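Beta-N-acetylhexosaminidase (Bacteroides fragilis, PDB 4PYS) probably removes terminal beta-linked N-acetylhexosamine residues from glycans by hydrolysis. Local coordinates at residues A[99-104]-A[160-165]; A[136-141]-A[168-173]; A[178-183]-A[270-275]; A[286-291]-A[336-341]. All coordinates share one frame; numbering follows the deposited sequence.

In the fold
Contacts 1, 2 and 4 are buried, whereas contact 3 is partly open to solvent on the outside of the barrel. Contacts 1 and 2 both use strand 163-170: contact 1 at its start, where helix 96-109, in the family 20 domain 2 part of the chain, meets the catalytic part, contact 2 at its other end. Contact 4 pairs two parallel strands of the same sheet and touches both, through the rings of His165 and His287 and through Met136 against Trp341. Contact 3 reaches contact 4 by Leu274 packing on Leu288. The chemistry follows place: one hydroxyl bond in contact 1, a salt-bridge network at the strand ends, a guanidinium-amide stack near the surface, and backbone pairing in the sheet.

Contact 1 (A[99-104]-A[160-165])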
loop_
_atom_site.group_PDB
_atom_site.type_symbol
_atom_site.label_atom_id
_atom_site.label_comp_id
_atom_site.label_asym_id
_atom_site.label_seq_id
_atom_site.Cartn_x
_atom_site.Cartn_y
_atom_site.Cartn_z
ATOM N N PHE A 99 -14.223 -8.586 9.760
ATOM C CA PHE A 99 -14.027 -8.590 11.208
ATOM C C PHE A 99 -12.888 -7.660 11.608
ATOM O O PHE A 99 -12.944 -6.985 12.634
ATOM C CB PHE A 99 -13.718 -10.012 11.700
ATOM C CG PHE A 99 -14.924 -10.914 11.780
ATOM C CD1 PHE A 99 -16.076 -10.517 12.465
ATOM C CD2 PHE A 99 -14.903 -12.173 11.185
ATOM C CE1 PHE A 99 -17.188 -11.377 12.553
ATOM C CE2 PHE A 99 -16.013 -13.025 11.253
ATOM C CZ PHE A 99 -17.154 -12.620 11.946
ATOM N N ILE A 100 -11.841 -7.632 10.802
ATOM C CA ILE A 100 -10.720 -6.743 11.086
ATOM C C ILE A 100 -11.146 -5.281 11.004
ATOM O O ILE A 100 -10.805 -4.462 11.869
ATOM C CB ILE A 100 -9.542 -7.051 10.142
ATOM C CG1 ILE A 100 -8.902 -8.367 10.594
ATOM C CG2 ILE A 100 -8.517 -5.896 10.153
ATOM C CD1 ILE A 100 -7.947 -8.960 9.629
ATOM N N TYR A 101 -11.933 -4.954 9.992
ATOM C CA TYR A 101 -12.383 -3.580 9.860
ATOM C C TYR A 101 -13.378 -3.219 10.956
ATOM O O TYR A 101 -13.372 -2.088 11.443
ATOM C CB TYR A 101 -12.943 -3.330 8.449
ATOM C CG TYR A 101 -11.866 -3.515 7.395
ATOM C CD1 TYR A 101 -10.558 -3.120 7.646
ATOM C CD2 TYR A 101 -12.149 -4.120 6.170
ATOM C CE1 TYR A 101 -9.547 -3.303 6.688
ATOM C CE2 TYR A 101 -11.150 -4.302 5.208
ATOM C CZ TYR A 101 -9.855 -3.887 5.481
ATOM O OH TYR A 101 -8.852 -4.069 4.541
ATOM N N ALA A 102 -14.214 -4.172 11.367
ATOM C CA ALA A 102 -15.076 -3.932 12.533
ATOM C C ALA A 102 -14.246 -3.622 13.775
ATOM O O ALA A 102 -14.598 -2.748 14.566
ATOM C CB ALA A 102 -16.007 -5.133 12.791
ATOM N N ILE A 103 -13.145 -4.353 13.957
ATOM C CA ILE A 103 -12.257 -4.103 15.084
ATOM C C ILE A 103 -11.666 -2.706 14.994
ATOM O O ILE A 103 -11.577 -2.015 15.999
ATOM C CB ILE A 103 -11.128 -5.167 15.164
ATOM C CG1 ILE A 103 -11.710 -6.491 15.680
ATOM C CG2 ILE A 103 -9.988 -4.724 16.090
ATOM C CD1 ILE A 103 -10.791 -7.695 15.451
ATOM N N GLN A 104 -11.285 -2.277 13.796
ATOM C CA GLN A 104 -10.738 -0.928 13.649
ATOM C C GLN A 104 -11.796 0.121 14.010
ATOM O O GLN A 104 -11.484 1.145 14.609
ATOM C CB GLN A 104 -10.227 -0.687 12.221
ATOM C CG GLN A 104 -9.053 -1.562 11.802
ATOM C CD GLN A 104 -7.781 -1.283 12.596
ATOM O OE1 GLN A 104 -7.749 -0.423 13.488
ATOM N NE2 GLN A 104 -6.719 -2.007 12.261
ATOM N N LYS A 160 -8.356 1.215 7.208
ATOM C CA LYS A 160 -9.153 0.260 6.425
ATOM C C LYS A 160 -8.658 0.011 4.991
ATOM O O LYS A 160 -9.429 -0.374 4.122
ATOM C CB LYS A 160 -10.646 0.642 6.449
ATOM C CG LYS A 160 -11.226 0.643 7.882
ATOM C CD LYS A 160 -12.764 0.601 7.842
ATOM C CE LYS A 160 -13.380 0.436 9.224
ATOM N NZ LYS A 160 -13.330 1.721 10.017
HETATM N N MSE A 161 -7.366 0.201 4.757
HETATM C CA MSE A 161 -6.780 -0.230 3.488
HETATM C C MSE A 161 -6.563 -1.718 3.499
HETATM O O MSE A 161 -6.714 -2.361 4.546
HETATM C CB MSE A 161 -5.462 0.498 3.272
HETATM C CG MSE A 161 -5.697 1.985 3.241
HETATM SE SE MSE A 161 -4.023 2.895 2.846
HETATM C CE MSE A 161 -4.657 4.731 3.109
ATOM N N ASN A 162 -6.259 -2.284 2.335
ATOM C CA ASN A 162 -6.046 -3.724 2.273
ATOM C C ASN A 162 -4.745 -4.183 1.635
ATOM O O ASN A 162 -4.461 -5.383 1.639
ATOM C CB ASN A 162 -7.236 -4.476 1.644
ATOM C CG ASN A 162 -7.661 -3.920 0.291
ATOM O OD1 ASN A 162 -7.058 -2.988 -0.245
ATOM N ND2 ASN A 162 -8.723 -4.517 -0.279
ATOM N N TYR A 163 -3.953 -3.256 1.100
ATOM C CA TYR A 163 -2.657 -3.639 0.537
ATOM C C TYR A 163 -1.568 -2.709 1.025
ATOM O O TYR A 163 -1.762 -1.501 1.111
ATOM C CB TYR A 163 -2.660 -3.605 -0.999
ATOM C CG TYR A 163 -3.581 -4.603 -1.652
ATOM C CD1 TYR A 163 -3.182 -5.919 -1.871
ATOM C CD2 TYR A 163 -4.854 -4.228 -2.052
ATOM C CE1 TYR A 163 -4.039 -6.838 -2.481
ATOM C CE2 TYR A 163 -5.721 -5.143 -2.652
ATOM C CZ TYR A 163 -5.309 -6.436 -2.859
ATOM O OH TYR A 163 -6.175 -7.331 -3.462
ATOM N N PHE A 164 -0.408 -3.281 1.316
ATOM C CA PHE A 164 0.778 -2.488 1.595
ATOM C C PHE A 164 1.737 -2.799 0.460
ATOM O O PHE A 164 2.175 -3.943 0.296
ATOM C CB PHE A 164 1.392 -2.881 2.942
ATOM C CG PHE A 164 2.712 -2.197 3.241
ATOM C CD1 PHE A 164 2.745 -0.870 3.664
ATOM C CD2 PHE A 164 3.910 -2.891 3.119
ATOM C CE1 PHE A 164 3.962 -0.239 3.949
ATOM C CE2 PHE A 164 5.139 -2.270 3.390
ATOM C CZ PHE A 164 5.164 -0.946 3.809
ATOM N N HIS A 165 2.041 -1.781 -0.336
ATOM C CA HIS A 165 2.894 -1.937 -1.518
ATOM C C HIS A 165 4.317 -1.620 -1.072
ATOM O O HIS A 165 4.601 -0.506 -0.641
ATOM C CB HIS A 165 2.358 -0.953 -2.572
ATOM C CG HIS A 165 3.189 -0.821 -3.807
ATOM N ND1 HIS A 165 2.845 0.042 -4.826
ATOM C CD2 HIS A 165 4.344 -1.415 -4.195
ATOM C CE1 HIS A 165 3.753 -0.016 -5.782
ATOM N NE2 HIS A 165 4.672 -0.900 -5.428
#
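Tyr101, on helix 96-109, meets Lys160 and Met161 where helix 146-158 ends in a Schellman motif, so the contact joins helix 96-109, in the domain 2 part of the family 20 chain, to the turn that leads into strand 163-170. Lys160 is the C-prime residue of that motif and has the positive phi (63°) it requires. The phenol and the lysine chain slide past each other in opposite directions, with Tyr101 CD1 3.8 Å from Lys160 CG and Tyr101 CE1 3.6 Å from Lys160 CA. At the far end of the ring, Tyr101 OH donates to Met161 O at 2.7 Å, approaching from above the carbonyl plane, and it also lies 3.3 Å from Asn162 CB. A tyrosine suits this place because its flat ring lies along Lys160 while its hydroxyl reaches a buried carbonyl. Lys160 runs back toward the helix and brings CE to 3.4 Å from Tyr101 O. The chain turns at its last torsion (chi4 76°), which carries NZ to a hydrogen bond with Ser105 OG. Asn162 ties the same turn to the neighbouring strand by bonds to Lys131 O and the backbone of Arg133. The apolar part of the lysine thus lies along the tyrosine, while the hydroxyl is met by Met161 O and the ammonium by Ser105, giving both polar ends partners inside the protein.

Contact 2 (A[136-141]-A[168-173]); sequences MLDSGR and LTEGLG
Arg141 lies with one face of its guanidinium beneath the carboxylate of Glu170, the two planes 33° apart and the side chains crossing at a slant. Glu170 OE2 is 3.5 Å from Arg141 NH2 but well out of its plane, so this salt bridge works through charge alone, with no N-H aimed at the oxygen. At the edge of the guanidinium, NH2 donates to Asp138 OD2 at 2.9 Å, nearly in plane, and NH1 donates a hydrogen bond to a water 2.9 Å away, which in turn donates to Glu170 OE2. Straight torsions from CG to NE (chi2 -172°, chi3 170°) carry the guanidinium out to both carboxylates. The segments end neighbouring parallel strands of a beta-alpha-beta unit, 132-138, 146-158 and 163-170, in the barrel of the catalytic domain. At the end of the first strand, Asp138 OD1 accepts from Gly140 N at 2.9 Å, an Asx turn, and from Arg141 N at 3.0 Å, which folds the chain back so that arginine and aspartate meet. Glycine suits position 140: its CA lies 3.8 Å from Glu170 CB, and a CB there would point at Glu170 and run into its CG. Glu170 is held from outside by His167 on OE2 and His229 on OE1. A glycerol, probably from the crystallisation liquor, lies about 3 Å from the Arg141 side chain and may mark a pocket at this end of the barrel.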
loop_
_atom_site.group_PDB
_atom_site.type_symbol
_atom_site.label_atom_id
_atom_site.label_comp_id
_atom_site.label_asym_id
_atom_site.label_seq_id
_atom_site.Cartn_x
_atom_site.Cartn_y
_atom_site.Cartn_z
HETATM N N MSE A 136 1.914 2.739 -0.380
HETATM C CA MSE A 136 3.249 2.295 -0.783
HETATM C C MSE A 136 4.341 3.012 -0.007
HETATM O O MSE A 136 4.300 4.236 0.149
HETATM C CB MSE A 136 3.477 2.579 -2.267
HETATM C CG MSE A 136 4.778 1.942 -2.782
HETATM SE SE MSE A 136 5.583 2.944 -4.236
HETATM C CE MSE A 136 6.505 4.272 -3.170
ATOM N N LEU A 137 5.337 2.260 0.465
ATOM C CA LEU A 137 6.505 2.872 1.102
ATOM C C LEU A 137 7.738 2.527 0.289
ATOM O O LEU A 137 7.923 1.372 -0.105
ATOM C CB LEU A 137 6.670 2.383 2.547
ATOM C CG LEU A 137 7.850 2.997 3.317
ATOM C CD1 LEU A 137 7.709 4.505 3.434
ATOM C CD2 LEU A 137 7.963 2.363 4.691
ATOM N N ASP A 138 8.556 3.541 0.028
ATOM C CA ASP A 138 9.811 3.394 -0.703
ATOM C C ASP A 138 10.889 2.956 0.278
ATOM O O ASP A 138 11.446 3.780 1.011
ATOM C CB ASP A 138 10.168 4.745 -1.335
ATOM C CG ASP A 138 11.476 4.739 -2.113
ATOM O OD1 ASP A 138 12.204 3.711 -2.187
ATOM O OD2 ASP A 138 11.783 5.815 -2.658
ATOM N N SER A 139 11.153 1.650 0.298
ATOM C CA SER A 139 12.246 1.068 1.067
ATOM C C SER A 139 13.423 0.768 0.149
ATOM O O SER A 139 14.303 0.004 0.510
ATOM C CB SER A 139 11.801 -0.237 1.738
ATOM O OG SER A 139 10.745 -0.019 2.657
ATOM N N GLY A 140 13.439 1.342 -1.050
ATOM C CA GLY A 140 14.591 1.162 -1.924
ATOM C C GLY A 140 15.628 2.249 -1.672
ATOM O O GLY A 140 16.807 1.969 -1.418
ATOM N N ARG A 141 15.190 3.505 -1.725
ATOM C CA ARG A 141 16.114 4.633 -1.541
ATOM C C ARG A 141 16.564 4.792 -0.096
ATOM O O ARG A 141 17.654 5.320 0.181
ATOM C CB ARG A 141 15.439 5.933 -1.974
ATOM C CG ARG A 141 15.107 5.975 -3.448
ATOM C CD ARG A 141 14.628 7.350 -3.878
ATOM N NE ARG A 141 14.547 7.444 -5.332
ATOM C CZ ARG A 141 13.569 6.912 -6.058
ATOM N NH1 ARG A 141 13.577 7.042 -7.379
ATOM N NH2 ARG A 141 12.587 6.244 -5.463
ATOM N N LEU A 168 10.828 -2.359 -2.830
ATOM C CA LEU A 168 11.985 -2.985 -2.196
ATOM C C LEU A 168 13.295 -2.840 -2.951
ATOM O O LEU A 168 14.355 -3.138 -2.402
ATOM C CB LEU A 168 11.723 -4.487 -2.014
ATOM C CG LEU A 168 10.778 -4.837 -0.872
ATOM C CD1 LEU A 168 10.113 -6.191 -1.144
ATOM C CD2 LEU A 168 11.559 -4.880 0.422
ATOM N N THR A 169 13.240 -2.426 -4.213
ATOM C CA THR A 169 14.460 -2.370 -5.013
ATOM C C THR A 169 14.531 -1.057 -5.752
ATOM O O THR A 169 13.526 -0.564 -6.261
ATOM C CB THR A 169 14.534 -3.512 -6.048
ATOM O OG1 THR A 169 13.563 -3.280 -7.079
ATOM C CG2 THR A 169 14.269 -4.864 -5.379
ATOM N N GLU A 170 15.732 -0.498 -5.801
ATOM C CA GLU A 170 15.974 0.793 -6.426
ATOM C C GLU A 170 17.431 0.818 -6.824
ATOM O O GLU A 170 18.206 -0.049 -6.397
ATOM C CB GLU A 170 15.734 1.917 -5.420
ATOM C CG GLU A 170 14.337 2.497 -5.467
ATOM C CD GLU A 170 14.067 3.182 -6.787
ATOM O OE1 GLU A 170 15.047 3.645 -7.409
ATOM O OE2 GLU A 170 12.889 3.249 -7.205
ATOM N N GLY A 171 17.820 1.811 -7.622
ATOM C CA GLY A 171 19.223 1.972 -7.976
ATOM C C GLY A 171 20.063 2.160 -6.720
ATOM O O GLY A 171 21.199 1.703 -6.642
ATOM N N LEU A 172 19.470 2.810 -5.721
ATOM C CA LEU A 172 20.163 3.137 -4.479
ATOM C C LEU A 172 20.080 2.048 -3.425
ATOM O O LEU A 172 20.574 2.234 -2.313
ATOM C CB LEU A 172 19.576 4.413 -3.876
ATOM C CG LEU A 172 20.214 5.733 -4.285
ATOM C CD1 LEU A 172 19.350 6.896 -3.820
ATOM C CD2 LEU A 172 21.616 5.828 -3.715
ATOM N N GLY A 173 19.431 0.929 -3.741
ATOM C CA GLY A 173 19.295 -0.128 -2.756
ATOM C C GLY A 173 18.435 -1.292 -3.197
ATOM O O GLY A 173 17.276 -1.117 -3.578
HETATM O O HOH W 1 11.495 5.240 -8.227
#

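Contact 3 (A[178-183]-A[270-275]); sequences IKRYPF and LKNVLD
Among the polar contacts, Asn272 ND2 donates to Tyr181 OH at 2.9 Å, almost straight (174°) and within the amide plane. The same amide is stacked on the Arg180 guanidinium, planes 14° apart, with Asn272 ND2 centred over the face and 3.0 Å from Arg180 CZ. The nitrogens of the two groups are all donors, so this is a flat overlap rather than a bond. Asn272 OD1 accepts from a water at 3.0 Å, which also receives a weak bond from Arg180 NH1. Asparagine suits the position by offering an N-H, an acceptor and a flat face together. In the apolar contacts Val273 uses both its methyl branches: CG1 lies 4.0 Å from Ile178 CD1, and CG2 4.1 Å from Tyr181 CD2, while Phe269 stacks on the tyrosine. Glu276 of the helix takes the backbone N-H groups of Lys179 and Arg180. Together these fasten a type I beta turn, Ile178 to Tyr181, against helix 264-280, a beta turn packed on an outer helix of the catalytic domain's (beta/alpha) barrel.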
loop_
_atom_site.group_PDB
_atom_site.type_symbol
_atom_site.label_atom_id
_atom_site.label_comp_id
_atom_site.label_asym_id
_atom_site.label_seq_id
_atom_site.Cartn_x
_atom_site.Cartn_y
_atom_site.Cartn_z
ATOM N N ILE A 178 17.552 -12.564 -1.524
ATOM C CA ILE A 178 17.330 -13.651 -2.471
ATOM C C ILE A 178 18.453 -14.649 -2.222
ATOM O O ILE A 178 19.616 -14.340 -2.477
ATOM C CB ILE A 178 17.413 -13.166 -3.939
ATOM C CG1 ILE A 178 16.426 -12.017 -4.207
ATOM C CG2 ILE A 178 17.166 -14.330 -4.900
ATOM C CD1 ILE A 178 14.968 -12.333 -3.864
ATOM N N LYS A 179 18.110 -15.828 -1.704
ATOM C CA LYS A 179 19.116 -16.796 -1.268
ATOM C C LYS A 179 20.006 -17.259 -2.416
ATOM O O LYS A 179 21.203 -17.503 -2.230
ATOM C CB LYS A 179 18.446 -18.015 -0.625
ATOM C CG LYS A 179 17.646 -17.722 0.641
ATOM C CD LYS A 179 18.557 -17.309 1.773
ATOM C CE LYS A 179 17.860 -17.442 3.119
ATOM N NZ LYS A 179 18.783 -17.079 4.232
ATOM N N ARG A 180 19.414 -17.374 -3.599
ATOM C CA ARG A 180 20.139 -17.875 -4.764
ATOM C C ARG A 180 21.208 -16.890 -5.224
ATOM O O ARG A 180 22.209 -17.282 -5.813
ATOM C CB ARG A 180 19.171 -18.160 -5.914
ATOM C CG ARG A 180 19.807 -18.963 -7.033
ATOM C CD ARG A 180 19.065 -18.792 -8.335
ATOM N NE ARG A 180 19.783 -19.451 -9.424
ATOM C CZ ARG A 180 19.339 -20.532 -10.052
ATOM N NH1 ARG A 180 18.168 -21.058 -9.702
ATOM N NH2 ARG A 180 20.049 -21.071 -11.039
ATOM N N TYR A 181 20.977 -15.608 -4.952
ATOM C CA TYR A 181 21.910 -14.566 -5.351
ATOM C C TYR A 181 22.204 -13.652 -4.164
ATOM O O TYR A 181 21.644 -12.552 -4.059
ATOM C CB TYR A 181 21.355 -13.764 -6.532
ATOM C CG TYR A 181 21.017 -14.592 -7.758
ATOM C CD1 TYR A 181 22.009 -15.251 -8.473
ATOM C CD2 TYR A 181 19.704 -14.694 -8.209
ATOM C CE1 TYR A 181 21.704 -15.997 -9.603
ATOM C CE2 TYR A 181 19.387 -15.435 -9.334
ATOM C CZ TYR A 181 20.390 -16.090 -10.024
ATOM O OH TYR A 181 20.076 -16.828 -11.142
ATOM N N PRO A 182 23.077 -14.119 -3.256
ATOM C CA PRO A 182 23.388 -13.440 -1.992
ATOM C C PRO A 182 23.915 -12.022 -2.174
ATOM O O PRO A 182 23.665 -11.187 -1.307
ATOM C CB PRO A 182 24.471 -14.329 -1.374
ATOM C CG PRO A 182 24.243 -15.675 -1.967
ATOM C CD PRO A 182 23.791 -15.404 -3.375
ATOM N N PHE A 183 24.609 -11.747 -3.272
ATOM C CA PHE A 183 25.209 -10.433 -3.475
ATOM C C PHE A 183 24.173 -9.323 -3.664
ATOM O O PHE A 183 24.490 -8.150 -3.479
ATOM C CB PHE A 183 26.170 -10.440 -4.660
ATOM C CG PHE A 183 27.435 -11.239 -4.419
ATOM C CD1 PHE A 183 27.818 -11.590 -3.130
ATOM C CD2 PHE A 183 28.227 -11.633 -5.480
ATOM C CE1 PHE A 183 28.979 -12.324 -2.900
ATOM C CE2 PHE A 183 29.398 -12.371 -5.263
ATOM C CZ PHE A 183 29.768 -12.715 -3.971
ATOM N N LEU A 270 16.249 -13.132 -13.556
ATOM C CA LEU A 270 15.108 -12.413 -13.005
ATOM C C LEU A 270 13.952 -13.368 -12.691
ATOM O O LEU A 270 13.231 -13.182 -11.708
ATOM C CB LEU A 270 14.695 -11.279 -13.943
ATOM C CG LEU A 270 15.741 -10.161 -14.017
ATOM C CD1 LEU A 270 15.412 -9.153 -15.091
ATOM C CD2 LEU A 270 15.874 -9.464 -12.674
ATOM N N LYS A 271 13.798 -14.405 -13.508
ATOM C CA LYS A 271 12.818 -15.447 -13.218
ATOM C C LYS A 271 13.155 -16.171 -11.911
ATOM O O LYS A 271 12.271 -16.415 -11.086
ATOM C CB LYS A 271 12.717 -16.439 -14.378
ATOM C CG LYS A 271 11.968 -15.881 -15.586
ATOM C CD LYS A 271 11.941 -16.882 -16.735
ATOM C CE LYS A 271 11.116 -16.364 -17.914
ATOM N NZ LYS A 271 11.285 -17.204 -19.149
ATOM N N ASN A 272 14.431 -16.502 -11.721
ATOM C CA ASN A 272 14.876 -17.115 -10.470
ATOM C C ASN A 272 14.566 -16.224 -9.268
ATOM O O ASN A 272 14.161 -16.712 -8.208
ATOM C CB ASN A 272 16.369 -17.453 -10.531
ATOM C CG ASN A 272 16.675 -18.575 -11.519
ATOM O OD1 ASN A 272 15.798 -19.366 -11.867
ATOM N ND2 ASN A 272 17.923 -18.646 -11.976
ATOM N N VAL A 273 14.751 -14.917 -9.437
ATOM C CA VAL A 273 14.417 -13.966 -8.377
ATOM C C VAL A 273 12.915 -14.003 -8.084
ATOM O O VAL A 273 12.499 -14.054 -6.931
ATOM C CB VAL A 273 14.839 -12.524 -8.731
ATOM C CG1 VAL A 273 14.253 -11.529 -7.728
ATOM C CG2 VAL A 273 16.349 -12.404 -8.765
ATOM N N LEU A 274 12.102 -13.991 -9.132
ATOM C CA LEU A 274 10.655 -14.009 -8.940
ATOM C C LEU A 274 10.174 -15.327 -8.326
ATOM O O LEU A 274 9.158 -15.355 -7.622
ATOM C CB LEU A 274 9.927 -13.726 -10.256
ATOM C CG LEU A 274 10.040 -12.295 -10.779
ATOM C CD1 LEU A 274 9.166 -12.125 -11.976
ATOM C CD2 LEU A 274 9.623 -11.299 -9.720
ATOM N N ASP A 275 10.897 -16.411 -8.594
ATOM C CA ASP A 275 10.605 -17.691 -7.954
ATOM C C ASP A 275 10.638 -17.518 -6.434
ATOM O O ASP A 275 9.712 -17.933 -5.737
ATOM C CB ASP A 275 11.597 -18.778 -8.390
ATOM C CG ASP A 275 11.260 -19.377 -9.751
ATOM O OD1 ASP A 275 10.209 -19.021 -10.319
ATOM O OD2 ASP A 275 12.043 -20.215 -10.252
HETATM O O HOH W 2 16.107 -22.373 -12.059
#

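Contact 4 (A[286-291]-A[336-341])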
loop_
_atom_site.group_PDB
_atom_site.type_symbol
_atom_site.label_atom_id
_atom_site.label_comp_id
_atom_site.label_asym_id
_atom_site.label_seq_id
_atom_site.Cartn_x
_atom_site.Cartn_y
_atom_site.Cartn_z
ATOM N N ILE A 286 1.973 -9.077 -7.917
ATOM C CA ILE A 286 3.397 -8.743 -7.787
ATOM C C ILE A 286 3.669 -7.555 -8.693
ATOM O O ILE A 286 3.274 -7.574 -9.864
ATOM C CB ILE A 286 4.285 -9.914 -8.251
ATOM C CG1 ILE A 286 3.914 -11.209 -7.518
ATOM C CG2 ILE A 286 5.769 -9.574 -8.066
ATOM C CD1 ILE A 286 4.303 -11.228 -6.037
ATOM N N HIS A 287 4.342 -6.534 -8.171
ATOM C CA HIS A 287 4.586 -5.316 -8.937
ATOM C C HIS A 287 5.964 -5.443 -9.588
ATOM O O HIS A 287 6.939 -5.740 -8.904
ATOM C CB HIS A 287 4.570 -4.109 -8.000
ATOM C CG HIS A 287 4.287 -2.801 -8.678
ATOM N ND1 HIS A 287 5.049 -2.314 -9.721
ATOM C CD2 HIS A 287 3.341 -1.860 -8.435
ATOM C CE1 HIS A 287 4.569 -1.145 -10.108
ATOM N NE2 HIS A 287 3.536 -0.845 -9.339
ATOM N N LEU A 288 6.043 -5.231 -10.896
ATOM C CA LEU A 288 7.319 -5.371 -11.601
ATOM C C LEU A 288 7.869 -4.026 -12.073
ATOM O O LEU A 288 8.789 -3.980 -12.891
ATOM C CB LEU A 288 7.181 -6.329 -12.788
ATOM C CG LEU A 288 6.817 -7.769 -12.428
ATOM C CD1 LEU A 288 6.698 -8.631 -13.683
ATOM C CD2 LEU A 288 7.839 -8.362 -11.448
ATOM N N GLY A 289 7.325 -2.933 -11.549
ATOM C CA GLY A 289 7.757 -1.610 -11.974
ATOM C C GLY A 289 7.503 -1.356 -13.447
ATOM O O GLY A 289 6.365 -1.242 -13.882
ATOM N N GLY A 290 8.569 -1.265 -14.230
ATOM C CA GLY A 290 8.414 -1.132 -15.665
ATOM C C GLY A 290 8.416 0.296 -16.174
ATOM O O GLY A 290 8.316 0.526 -17.378
ATOM N N ASP A 291 8.533 1.259 -15.266
ATOM C CA ASP A 291 8.645 2.663 -15.653
ATOM C C ASP A 291 9.846 2.892 -16.572
ATOM O O ASP A 291 10.717 2.029 -16.713
ATOM C CB ASP A 291 8.783 3.534 -14.409
ATOM C CG ASP A 291 10.000 3.169 -13.590
ATOM O OD1 ASP A 291 9.967 2.112 -12.918
ATOM O OD2 ASP A 291 10.992 3.929 -13.631
ATOM N N ARG A 336 -0.039 -15.585 -10.554
ATOM C CA ARG A 336 -0.035 -14.217 -10.042
ATOM C C ARG A 336 -0.379 -13.218 -11.141
ATOM O O ARG A 336 -0.281 -13.527 -12.337
ATOM C CB ARG A 336 1.328 -13.868 -9.441
ATOM C CG ARG A 336 1.857 -14.905 -8.471
ATOM C CD ARG A 336 0.938 -15.103 -7.254
ATOM N NE ARG A 336 1.472 -16.165 -6.404
ATOM C CZ ARG A 336 2.255 -15.952 -5.354
ATOM N NH1 ARG A 336 2.569 -14.715 -4.996
ATOM N NH2 ARG A 336 2.722 -16.974 -4.656
ATOM N N LYS A 337 -0.811 -12.039 -10.720
ATOM C CA LYS A 337 -1.010 -10.905 -11.612
ATOM C C LYS A 337 0.213 -10.001 -11.535
ATOM O O LYS A 337 0.882 -9.939 -10.502
ATOM C CB LYS A 337 -2.275 -10.139 -11.231
ATOM C CG LYS A 337 -3.545 -10.955 -11.513
ATOM C CD LYS A 337 -4.817 -10.178 -11.210
ATOM C CE LYS A 337 -6.056 -10.986 -11.605
ATOM N NZ LYS A 337 -6.030 -11.392 -13.043
ATOM N N ALA A 338 0.512 -9.310 -12.630
ATOM C CA ALA A 338 1.700 -8.462 -12.696
ATOM C C ALA A 338 1.297 -7.002 -12.805
ATOM O O ALA A 338 0.579 -6.626 -13.738
ATOM C CB ALA A 338 2.546 -8.859 -13.887
ATOM N N ILE A 339 1.756 -6.171 -11.869
ATOM C CA ILE A 339 1.448 -4.747 -11.934
ATOM C C ILE A 339 2.635 -4.005 -12.539
ATOM O O ILE A 339 3.781 -4.276 -12.181
ATOM C CB ILE A 339 1.161 -4.139 -10.544
ATOM C CG1 ILE A 339 0.072 -4.929 -9.815
ATOM C CG2 ILE A 339 0.741 -2.673 -10.679
ATOM C CD1 ILE A 339 -0.067 -4.554 -8.321
ATOM N N PHE A 340 2.356 -3.073 -13.448
ATOM C CA PHE A 340 3.398 -2.241 -14.047
ATOM C C PHE A 340 3.011 -0.784 -13.886
ATOM O O PHE A 340 1.828 -0.460 -13.912
ATOM C CB PHE A 340 3.522 -2.516 -15.548
ATOM C CG PHE A 340 4.055 -3.877 -15.889
ATOM C CD1 PHE A 340 5.418 -4.144 -15.812
ATOM C CD2 PHE A 340 3.203 -4.876 -16.328
ATOM C CE1 PHE A 340 5.918 -5.391 -16.147
ATOM C CE2 PHE A 340 3.694 -6.134 -16.669
ATOM C CZ PHE A 340 5.054 -6.389 -16.575
ATOM N N TRP A 341 3.991 0.104 -13.743
ATOM C CA TRP A 341 3.697 1.537 -13.811
ATOM C C TRP A 341 3.178 1.889 -15.206
ATOM O O TRP A 341 3.565 1.263 -16.189
ATOM C CB TRP A 341 4.944 2.367 -13.491
ATOM C CG TRP A 341 5.455 2.170 -12.080
ATOM C CD1 TRP A 341 6.623 1.561 -11.706
ATOM C CD2 TRP A 341 4.808 2.573 -10.874
ATOM N NE1 TRP A 341 6.740 1.567 -10.337
ATOM C CE2 TRP A 341 5.639 2.188 -9.803
ATOM C CE3 TRP A 341 3.613 3.234 -10.593
ATOM C CZ2 TRP A 341 5.305 2.437 -8.475
ATOM C CZ3 TRP A 341 3.284 3.487 -9.266
ATOM C CH2 TRP A 341 4.125 3.089 -8.225
#
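His287 holds its ring anti to its own backbone N (chi1 -158°) and Trp341 turns its indole beside its N (chi1 -64°); together these torsions bring His287 CE1 over one face of the indole, 3.5 Å from Trp341 NE1. The planes stand 49° apart, neither stacked nor edge-on. Against one face of the imidazole lies Ile339 CG2, 3.5 Å from His287 CD2, a CH-pi contact. In the imidazole plane, ND1 accepts from Gly289 N at 3.0 Å and fixes the ring's rotation, while NE2 is bonded to Gln359 and Trp341 NE1 to Glu223. Beneath these rings strands 285-287 and 337-341 pair in parallel, as in the barrel of family 20 enzymes: Ile286 N to Lys337 O, Ile339 N to Ile286 O (2.9 Å) and Leu288 N to Ile339 O (2.8 Å). Gly289 and Gly290 have positive phi, which suits glycine, and a CB on Gly290 would run into Phe340 CD1. Gly289 O accepts from Trp341 N at 2.7 Å. Leu288 CB touches Phe340 CE1 at 3.7 Å, side by side near helix 316-333. Asp291, poorly ordered, closes the HxGGD sequence typical of family 20; its OD1 lies 3.6 Å from Trp341 CD1, and OD2 is bonded to His229.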